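Local structure of GCN5-related N-acetyltransferase (Streptococcus suis, 3G3S) at residues 21-26 against 177-182; 168-173 against 190-195. The protein probably transfers an acetyl group from acetyl-coenzyme A to an amine of an acceptor molecule, as other members of the GCN5-related family do. All blocks are in the same frame, centred on the assembly; numbering follows the deposited sequence.

Interaction 1 of 2, residues 21-26 against 177-182; sequences IWTCLE and SYASYS. With NA (sodium ion), chain C.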
ATOM      1  N   ILE A  21      -6.432  -9.156  -7.016  1.00 18.05           N
ATOM      2  CA  ILE A  21      -5.018  -9.115  -7.411  1.00 20.34           C
ATOM      3  C   ILE A  21      -4.377  -7.946  -6.645  1.00 20.16           C
ATOM      4  O   ILE A  21      -3.298  -8.042  -6.091  1.00 17.74           O
ATOM      5  CB  ILE A  21      -4.775  -8.952  -8.936  1.00 22.77           C
ATOM      6  CG1 ILE A  21      -5.470 -10.038  -9.760  1.00 19.97           C
ATOM      7  CG2 ILE A  21      -3.226  -8.925  -9.232  1.00 19.56           C
ATOM      8  CD1 ILE A  21      -5.444  -9.769 -11.269  1.00 18.78           C
ATOM      9  N   TRP A  22      -5.051  -6.802  -6.612  1.00 19.79           N
ATOM     10  CA  TRP A  22      -4.530  -5.679  -5.831  1.00 18.58           C
ATOM     11  C   TRP A  22      -4.312  -6.058  -4.359  1.00 19.35           C
ATOM     12  O   TRP A  22      -3.273  -5.724  -3.762  1.00 21.39           O
ATOM     13  CB  TRP A  22      -5.465  -4.438  -5.919  1.00 19.96           C
ATOM     14  CG  TRP A  22      -5.796  -4.010  -7.292  1.00 22.59           C
ATOM     15  CD1 TRP A  22      -5.165  -4.349  -8.449  1.00 21.54           C
ATOM     16  CD2 TRP A  22      -6.803  -3.048  -7.662  1.00 23.01           C
ATOM     17  NE1 TRP A  22      -5.751  -3.712  -9.514  1.00 28.04           N
ATOM     18  CE2 TRP A  22      -6.740  -2.890  -9.051  1.00 23.26           C
ATOM     19  CE3 TRP A  22      -7.756  -2.343  -6.947  1.00 24.31           C
ATOM     20  CZ2 TRP A  22      -7.595  -2.051  -9.750  1.00 25.48           C
ATOM     21  CZ3 TRP A  22      -8.609  -1.505  -7.635  1.00 24.17           C
ATOM     22  CH2 TRP A  22      -8.520  -1.360  -9.019  1.00 25.59           C
ATOM     23  N   THR A  23      -5.273  -6.758  -3.760  1.00 17.99           N
ATOM     24  CA  THR A  23      -5.128  -7.216  -2.397  1.00 20.48           C
ATOM     25  C   THR A  23      -3.824  -8.004  -2.241  1.00 20.67           C
ATOM     26  O   THR A  23      -2.964  -7.687  -1.389  1.00 21.58           O
ATOM     27  CB  THR A  23      -6.324  -8.069  -2.013  1.00 18.84           C
ATOM     28  OG1 THR A  23      -7.482  -7.199  -1.946  1.00 17.73           O
ATOM     29  CG2 THR A  23      -6.149  -8.826  -0.620  1.00 19.85           C
ATOM     30  N   CYS A  24      -3.695  -9.001  -3.096  1.00 22.32           N
ATOM     31  CA  CYS A  24      -2.515  -9.886  -3.050  1.00 19.91           C
ATOM     32  C   CYS A  24      -1.171  -9.158  -3.252  1.00 20.70           C
ATOM     33  O   CYS A  24      -0.227  -9.405  -2.512  1.00 23.55           O
ATOM     34  CB  CYS A  24      -2.675 -11.014  -4.033  1.00 22.34           C
ATOM     35  SG  CYS A  24      -3.977 -12.121  -3.694  1.00 21.49           S
ATOM     36  N   LEU A  25      -1.103  -8.239  -4.216  1.00 20.71           N
ATOM     37  CA  LEU A  25       0.108  -7.431  -4.438  1.00 21.39           C
ATOM     38  C   LEU A  25       0.394  -6.331  -3.384  1.00 23.93           C
ATOM     39  O   LEU A  25       1.547  -5.971  -3.234  1.00 25.92           O
ATOM     40  CB  LEU A  25       0.043  -6.809  -5.820  1.00 23.57           C
ATOM     41  CG  LEU A  25       0.083  -7.700  -7.057  1.00 16.10           C
ATOM     42  CD1 LEU A  25      -0.157  -6.897  -8.300  1.00 25.65           C
ATOM     43  CD2 LEU A  25       1.447  -8.520  -7.174  1.00 14.48           C
ATOM     44  N   GLU A  26      -0.629  -5.832  -2.660  1.00 22.47           N
ATOM     45  CA  GLU A  26      -0.427  -4.788  -1.622  1.00 22.05           C
ATOM     46  C   GLU A  26       0.254  -5.319  -0.374  1.00 20.31           C
ATOM     47  O   GLU A  26       0.932  -4.571   0.311  1.00 21.95           O
ATOM     48  CB  GLU A  26      -1.727  -4.058  -1.239  1.00 21.84           C
ATOM     49  CG  GLU A  26      -2.244  -3.183  -2.384  1.00 19.56           C
ATOM     50  CD  GLU A  26      -3.508  -2.443  -2.042  1.00 27.79           C
ATOM     51  OE1 GLU A  26      -4.146  -2.739  -1.001  1.00 33.64           O
ATOM     52  OE2 GLU A  26      -3.833  -1.562  -2.848  1.00 25.60           O
ATOM     53  N   SER A 177     -17.713  -7.912   2.403  1.00 25.52           N
ATOM     54  CA  SER A 177     -16.435  -7.836   1.782  1.00 24.38           C
ATOM     55  C   SER A 177     -15.812  -9.227   1.672  1.00 22.22           C
ATOM     56  O   SER A 177     -15.460  -9.809   2.683  1.00 21.96           O
ATOM     57  CB  SER A 177     -15.522  -6.938   2.599  1.00 23.99           C
ATOM     58  OG  SER A 177     -15.539  -7.325   3.949  1.00 23.37           O
ATOM     59  N   TYR A 178     -15.707  -9.742   0.452  1.00 21.42           N
ATOM     60  CA  TYR A 178     -14.980 -11.003   0.204  1.00 22.08           C
ATOM     61  C   TYR A 178     -13.472 -10.788   0.428  1.00 23.02           C
ATOM     62  O   TYR A 178     -12.694 -11.706   0.858  1.00 24.18           O
ATOM     63  CB  TYR A 178     -15.216 -11.411  -1.238  1.00 23.03           C
ATOM     64  CG  TYR A 178     -14.618 -12.766  -1.633  1.00 20.90           C
ATOM     65  CD1 TYR A 178     -15.343 -13.955  -1.434  1.00 30.06           C
ATOM     66  CD2 TYR A 178     -13.386 -12.853  -2.242  1.00 25.28           C
ATOM     67  CE1 TYR A 178     -14.813 -15.197  -1.813  1.00 30.00           C
ATOM     68  CE2 TYR A 178     -12.842 -14.108  -2.618  1.00 31.05           C
ATOM     69  CZ  TYR A 178     -13.565 -15.262  -2.404  1.00 33.34           C
ATOM     70  OH  TYR A 178     -13.025 -16.479  -2.787  1.00 34.48           O
ATOM     71  N   ALA A 179     -13.060  -9.567   0.096  1.00 23.51           N
ATOM     72  CA  ALA A 179     -11.720  -9.064   0.254  1.00 24.05           C
ATOM     73  C   ALA A 179     -11.773  -7.532   0.377  1.00 22.23           C
ATOM     74  O   ALA A 179     -12.790  -6.867   0.070  1.00 25.56           O
ATOM     75  CB  ALA A 179     -10.846  -9.474  -0.936  1.00 21.73           C
ATOM     76  N   SER A 180     -10.640  -7.017   0.819  1.00 25.01           N
ATOM     77  CA  SER A 180     -10.366  -5.600   1.050  1.00 25.68           C
ATOM     78  C   SER A 180      -9.025  -5.235   0.452  1.00 25.66           C
ATOM     79  O   SER A 180      -8.074  -6.042   0.496  1.00 24.77           O
ATOM     80  CB  SER A 180     -10.242  -5.327   2.553  1.00 25.22           C
ATOM     81  OG  SER A 180     -11.345  -5.781   3.257  1.00 25.69           O
ATOM     82  N   TYR A 181      -8.928  -4.024  -0.071  1.00 23.11           N
ATOM     83  CA  TYR A 181      -7.644  -3.489  -0.521  1.00 23.30           C
ATOM     84  C   TYR A 181      -7.559  -2.069   0.052  1.00 24.61           C
ATOM     85  O   TYR A 181      -8.485  -1.623   0.707  1.00 25.04           O
ATOM     86  CB  TYR A 181      -7.464  -3.563  -2.030  1.00 21.00           C
ATOM     87  CG  TYR A 181      -8.419  -2.719  -2.829  1.00 26.71           C
ATOM     88  CD1 TYR A 181      -9.726  -3.132  -3.033  1.00 25.54           C
ATOM     89  CD2 TYR A 181      -8.012  -1.511  -3.391  1.00 26.62           C
ATOM     90  CE1 TYR A 181     -10.621  -2.344  -3.765  1.00 25.10           C
ATOM     91  CE2 TYR A 181      -8.900  -0.730  -4.127  1.00 29.77           C
ATOM     92  CZ  TYR A 181     -10.200  -1.166  -4.312  1.00 23.58           C
ATOM     93  OH  TYR A 181     -11.095  -0.398  -5.045  1.00 27.88           O
ATOM     94  N   SER A 182      -6.452  -1.394  -0.191  1.00 25.57           N
ATOM     95  CA  SER A 182      -6.167  -0.079   0.375  1.00 26.38           C
ATOM     96  C   SER A 182      -7.297   0.926   0.254  1.00 27.72           C
ATOM     97  O   SER A 182      -7.548   1.676   1.178  1.00 29.59           O
ATOM     98  CB  SER A 182      -4.904   0.485  -0.295  1.00 27.71           C
ATOM     99  OG  SER A 182      -5.013   0.462  -1.714  1.00 26.79           O
TER
HETATM  100 NA    NA C 249       2.401  -2.657  -0.050  1.00 25.05          NA
HETATM  101  O   HOH W   1       3.204  -4.084  -2.090  1.00 23.01           O
HETATM  102  O   HOH W   2       3.871  -4.132   1.170  1.00 20.53           O
HETATM  103  O   HOH W   3       0.934  -1.255  -1.799  1.00 36.56           O
HETATM  104  O   HOH W   4       1.423  -1.487   1.740  1.00 27.89           O
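E26 works at both ends at once: its carboxylate holds S182 by two bonds, while its backbone oxygen, E26 O, binds a sodium ion at 2.4 Å, an ion also bound by E26 O of the second subunit. The glutamate ends helix 19-26, and S182 follows strand 170-181 at the turn of a beta hairpin, so an N-terminal helix here packs on the turn end of a hairpin of the GNAT sheet. With CG anti to the carbonyl carbon (chi1 -69°) and the chain extended beyond it, the carboxylate reaches across to the turn. E26 OE1 accepts the backbone N-H of S182, N to OE1 2.8 Å, through its syn lone pair. E26 OE2 takes the S182 hydroxyl, OG, at 2.6 Å, also on the syn side but out of the carboxylate plane. Two partners on the two oxygens should limit rotation of the group.

One helical turn earlier, T23 OG1 donates to S180 O at 2.8 Å, coming from above the carbonyl plane rather than along a lone pair. That hydroxyl is also bonded to T19 O, so its one proton is probably shared between two carbonyls, or alternates between them. The nonpolar part lies beside these bonds. W22 presents the edge of its six-membered ring to one face of Y181 in a T-shaped pair, planes at 74°, with W22 CE3 3.4 Å from Y181 CE2 and set toward the rim of the tyrosine. The two side chains run side by side in the same direction.

At the ion, four waters complete the ligands, and one of them donates to L25 O. Strand 42-48 touches T23 through Y47. The chemistry thus joins two levels of structure: the bonds to S182 tie the helix end to the hairpin turn, and the sodium links that same helix end to its counterpart across the dimer.

Interaction 2 of 2, residues 168-173 against 190-195; sequences KGQVVS and DTREDY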
ATOM      1  N   LYS A 168     -37.260 -13.773  10.945  1.00 34.06           N
ATOM      2  CA  LYS A 168     -37.584 -14.780  11.980  1.00 35.47           C
ATOM      3  C   LYS A 168     -36.339 -15.177  12.765  1.00 32.00           C
ATOM      4  O   LYS A 168     -36.170 -16.335  13.136  1.00 32.80           O
ATOM      5  CB  LYS A 168     -38.222 -16.038  11.372  1.00 37.02           C
ATOM      6  CG  LYS A 168     -39.452 -15.797  10.503  1.00 43.61           C
ATOM      7  CD  LYS A 168     -40.541 -15.051  11.250  1.00 54.67           C
ATOM      8  CE  LYS A 168     -41.909 -15.243  10.598  1.00 64.00           C
ATOM      9  NZ  LYS A 168     -42.456 -16.642  10.788  1.00 68.04           N
ATOM     10  N   GLY A 169     -35.456 -14.210  12.969  1.00 28.74           N
ATOM     11  CA  GLY A 169     -34.229 -14.417  13.676  1.00 26.93           C
ATOM     12  C   GLY A 169     -33.099 -15.132  12.959  1.00 28.27           C
ATOM     13  O   GLY A 169     -32.077 -15.368  13.572  1.00 29.77           O
ATOM     14  N   GLN A 170     -33.247 -15.443  11.675  1.00 25.77           N
ATOM     15  CA  GLN A 170     -32.198 -16.120  10.927  1.00 24.03           C
ATOM     16  C   GLN A 170     -31.632 -15.186   9.868  1.00 24.31           C
ATOM     17  O   GLN A 170     -32.338 -14.300   9.356  1.00 25.43           O
ATOM     18  CB  GLN A 170     -32.758 -17.367  10.234  1.00 23.72           C
ATOM     19  CG  GLN A 170     -33.445 -18.333  11.157  1.00 29.14           C
ATOM     20  CD  GLN A 170     -34.092 -19.536  10.435  1.00 44.28           C
ATOM     21  OE1 GLN A 170     -33.569 -20.047   9.434  1.00 41.16           O
ATOM     22  NE2 GLN A 170     -35.232 -19.992  10.960  1.00 34.51           N
ATOM     23  N   VAL A 171     -30.341 -15.323   9.606  1.00 23.30           N
ATOM     24  CA  VAL A 171     -29.684 -14.610   8.549  1.00 23.95           C
ATOM     25  C   VAL A 171     -30.148 -15.293   7.283  1.00 24.25           C
ATOM     26  O   VAL A 171     -29.983 -16.508   7.135  1.00 25.98           O
ATOM     27  CB  VAL A 171     -28.150 -14.677   8.661  1.00 21.49           C
ATOM     28  CG1 VAL A 171     -27.492 -14.137   7.383  1.00 18.53           C
ATOM     29  CG2 VAL A 171     -27.700 -13.913   9.907  1.00 23.63           C
ATOM     30  N   VAL A 172     -30.760 -14.511   6.393  1.00 26.42           N
ATOM     31  CA  VAL A 172     -31.272 -15.031   5.121  1.00 25.27           C
ATOM     32  C   VAL A 172     -30.625 -14.410   3.877  1.00 25.07           C
ATOM     33  O   VAL A 172     -30.842 -14.903   2.777  1.00 24.57           O
ATOM     34  CB  VAL A 172     -32.809 -14.899   5.069  1.00 28.68           C
ATOM     35  CG1 VAL A 172     -33.438 -15.671   6.231  1.00 22.99           C
ATOM     36  CG2 VAL A 172     -33.238 -13.441   5.087  1.00 22.78           C
ATOM     37  N   SER A 173     -29.863 -13.324   4.036  1.00 25.48           N
ATOM     38  CA  SER A 173     -29.182 -12.703   2.914  1.00 24.38           C
ATOM     39  C   SER A 173     -28.102 -11.793   3.473  1.00 24.17           C
ATOM     40  O   SER A 173     -28.145 -11.411   4.662  1.00 21.39           O
ATOM     41  CB  SER A 173     -30.165 -11.906   2.021  1.00 27.01           C
ATOM     42  OG  SER A 173     -29.478 -11.466   0.857  1.00 27.90           O
ATOM     43  N   ASP A 190     -24.895 -12.900  -1.129  1.00 28.20           N
ATOM     44  CA  ASP A 190     -25.487 -14.234  -1.033  1.00 29.78           C
ATOM     45  C   ASP A 190     -26.899 -14.171  -0.428  1.00 30.39           C
ATOM     46  O   ASP A 190     -27.144 -13.361   0.477  1.00 28.48           O
ATOM     47  CB  ASP A 190     -24.629 -15.098  -0.126  1.00 31.19           C
ATOM     48  CG  ASP A 190     -23.278 -15.476  -0.739  1.00 40.21           C
ATOM     49  OD1 ASP A 190     -23.289 -16.191  -1.760  1.00 50.65           O
ATOM     50  OD2 ASP A 190     -22.215 -15.133  -0.156  1.00 34.50           O
ATOM     51  N   THR A 191     -27.811 -15.013  -0.923  1.00 26.45           N
ATOM     52  CA  THR A 191     -29.141 -15.137  -0.371  1.00 27.64           C
ATOM     53  C   THR A 191     -29.472 -16.599  -0.168  1.00 29.39           C
ATOM     54  O   THR A 191     -29.198 -17.421  -1.030  1.00 27.75           O
ATOM     55  CB  THR A 191     -30.160 -14.502  -1.276  1.00 30.42           C
ATOM     56  OG1 THR A 191     -29.807 -13.124  -1.431  1.00 29.90           O
ATOM     57  CG2 THR A 191     -31.584 -14.618  -0.692  1.00 26.61           C
ATOM     58  N   ARG A 192     -30.086 -16.928   0.964  1.00 28.28           N
ATOM     59  CA  ARG A 192     -30.403 -18.309   1.248  1.00 28.57           C
ATOM     60  C   ARG A 192     -31.454 -18.785   0.221  1.00 29.33           C
ATOM     61  O   ARG A 192     -32.347 -18.033  -0.155  1.00 29.08           O
ATOM     62  CB  ARG A 192     -30.826 -18.451   2.703  1.00 25.98           C
ATOM     63  CG  ARG A 192     -30.597 -19.833   3.196  1.00 24.27           C
ATOM     64  CD  ARG A 192     -30.920 -19.945   4.641  1.00 28.92           C
ATOM     65  NE  ARG A 192     -32.344 -19.830   4.933  1.00 29.93           N
ATOM     66  CZ  ARG A 192     -32.838 -19.800   6.168  1.00 31.99           C
ATOM     67  NH1 ARG A 192     -32.020 -19.790   7.193  1.00 31.55           N
ATOM     68  NH2 ARG A 192     -34.149 -19.712   6.370  1.00 35.69           N
ATOM     69  N   GLU A 193     -31.318 -20.014  -0.259  1.00 31.49           N
ATOM     70  CA  GLU A 193     -32.165 -20.533  -1.371  1.00 32.77           C
ATOM     71  C   GLU A 193     -33.650 -20.268  -1.206  1.00 35.02           C
ATOM     72  O   GLU A 193     -34.325 -19.783  -2.127  1.00 34.18           O
ATOM     73  CB  GLU A 193     -31.928 -22.038  -1.557  1.00 34.99           C
ATOM     74  N   ASP A 194     -34.144 -20.533   0.001  1.00 34.61           N
ATOM     75  CA  ASP A 194     -35.560 -20.356   0.310  1.00 33.67           C
ATOM     76  C   ASP A 194     -36.024 -18.906   0.351  1.00 33.32           C
ATOM     77  O   ASP A 194     -37.219 -18.668   0.391  1.00 36.84           O
ATOM     78  CB  ASP A 194     -35.941 -21.089   1.617  1.00 33.67           C
ATOM     79  CG  ASP A 194     -35.130 -20.655   2.816  1.00 37.71           C
ATOM     80  OD1 ASP A 194     -33.938 -20.274   2.674  1.00 36.00           O
ATOM     81  OD2 ASP A 194     -35.690 -20.736   3.925  1.00 37.09           O
ATOM     82  N   TYR A 195     -35.099 -17.949   0.334  1.00 31.87           N
ATOM     83  CA  TYR A 195     -35.443 -16.535   0.320  1.00 33.79           C
ATOM     84  C   TYR A 195     -35.059 -15.811  -0.970  1.00 34.94           C
ATOM     85  O   TYR A 195     -35.161 -14.586  -1.043  1.00 33.03           O
ATOM     86  CB  TYR A 195     -34.788 -15.865   1.508  1.00 34.41           C
ATOM     87  CG  TYR A 195     -35.570 -16.069   2.767  1.00 35.88           C
ATOM     88  CD1 TYR A 195     -35.408 -17.221   3.527  1.00 37.95           C
ATOM     89  CD2 TYR A 195     -36.494 -15.115   3.185  1.00 34.95           C
ATOM     90  CE1 TYR A 195     -36.130 -17.416   4.681  1.00 36.17           C
ATOM     91  CE2 TYR A 195     -37.218 -15.296   4.341  1.00 43.37           C
ATOM     92  CZ  TYR A 195     -37.038 -16.458   5.093  1.00 41.75           C
ATOM     93  OH  TYR A 195     -37.732 -16.660   6.277  1.00 40.13           O
TER
HETATM   94  O   HOH W   5     -29.004 -18.948   7.461  1.00 30.69           O
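V172 meets two flat groups of 190-195 with a single methyl. Its CG1 sits 3.7 Å from the centroid of the Y195 ring, close to the ring normal, a CH-pi contact, and from another direction it lies over the centre of the R192 guanidinium. This is the close-packed half of the contact. The backbone reinforces it: R192 N donates to V172 O at 2.8 Å in an almost straight bond (177°). Next along, S173 and T191 form an antiparallel non-hydrogen-bonded pair, their hydroxyls, S173 OG and T191 OG1, joined at 2.8 Å. S173 places OG anti to its own nitrogen (chi1 -173°), which turns it to T191.

The solvent side is held by polar links to the exposed Q170 and to a water. R192, bent at chi3, brings NH1 to Q170 OE1 at 2.7 Å, in the plane of the amide carbonyl and of the guanidinium, while NH2 adds a weak bond to the same oxygen. The water bridges V171 O and R192 NH1. D194 takes NE and NH2 side-on, one to each carboxylate oxygen, in a salt bridge that should fix the plane lying over V172.

Strand 170-181 carries a classic beta bulge here, V172 and S173 sharing I165 of strand 162-167 as their opposite number. Y195 OH is bonded to H167 at the end of that strand, L200 and C204 of helix 200-214 pack on S173, and A201 on T191. After strand 184-191 the chain passes through the 3-10 segment 193-195 on its way to helix 200-214, whose preceding loop in GNAT enzymes typically cradles the coenzyme A pyrophosphate.

How the interactions relate
From the N terminus, helix 19-26 comes first and waits about 150 residues for its partner, so interaction 1 closes a very long loop. Before it closes, the chain reaches 168-173 and starts strand 170-181, whose far end lies within 177-182. Interaction 2 is completed only afterwards, at 190-195, at the open end of the hairpin formed with strand 184-191. The four segments therefore alternate and the two contacts cross rather than nest. Their centres lie about 27 Å apart, at opposite ends of one long strand: interaction 1 fastens its turn end to the N-terminal helix beside the subunit interface, interaction 2 its beginning to the region leading into helix 200-214.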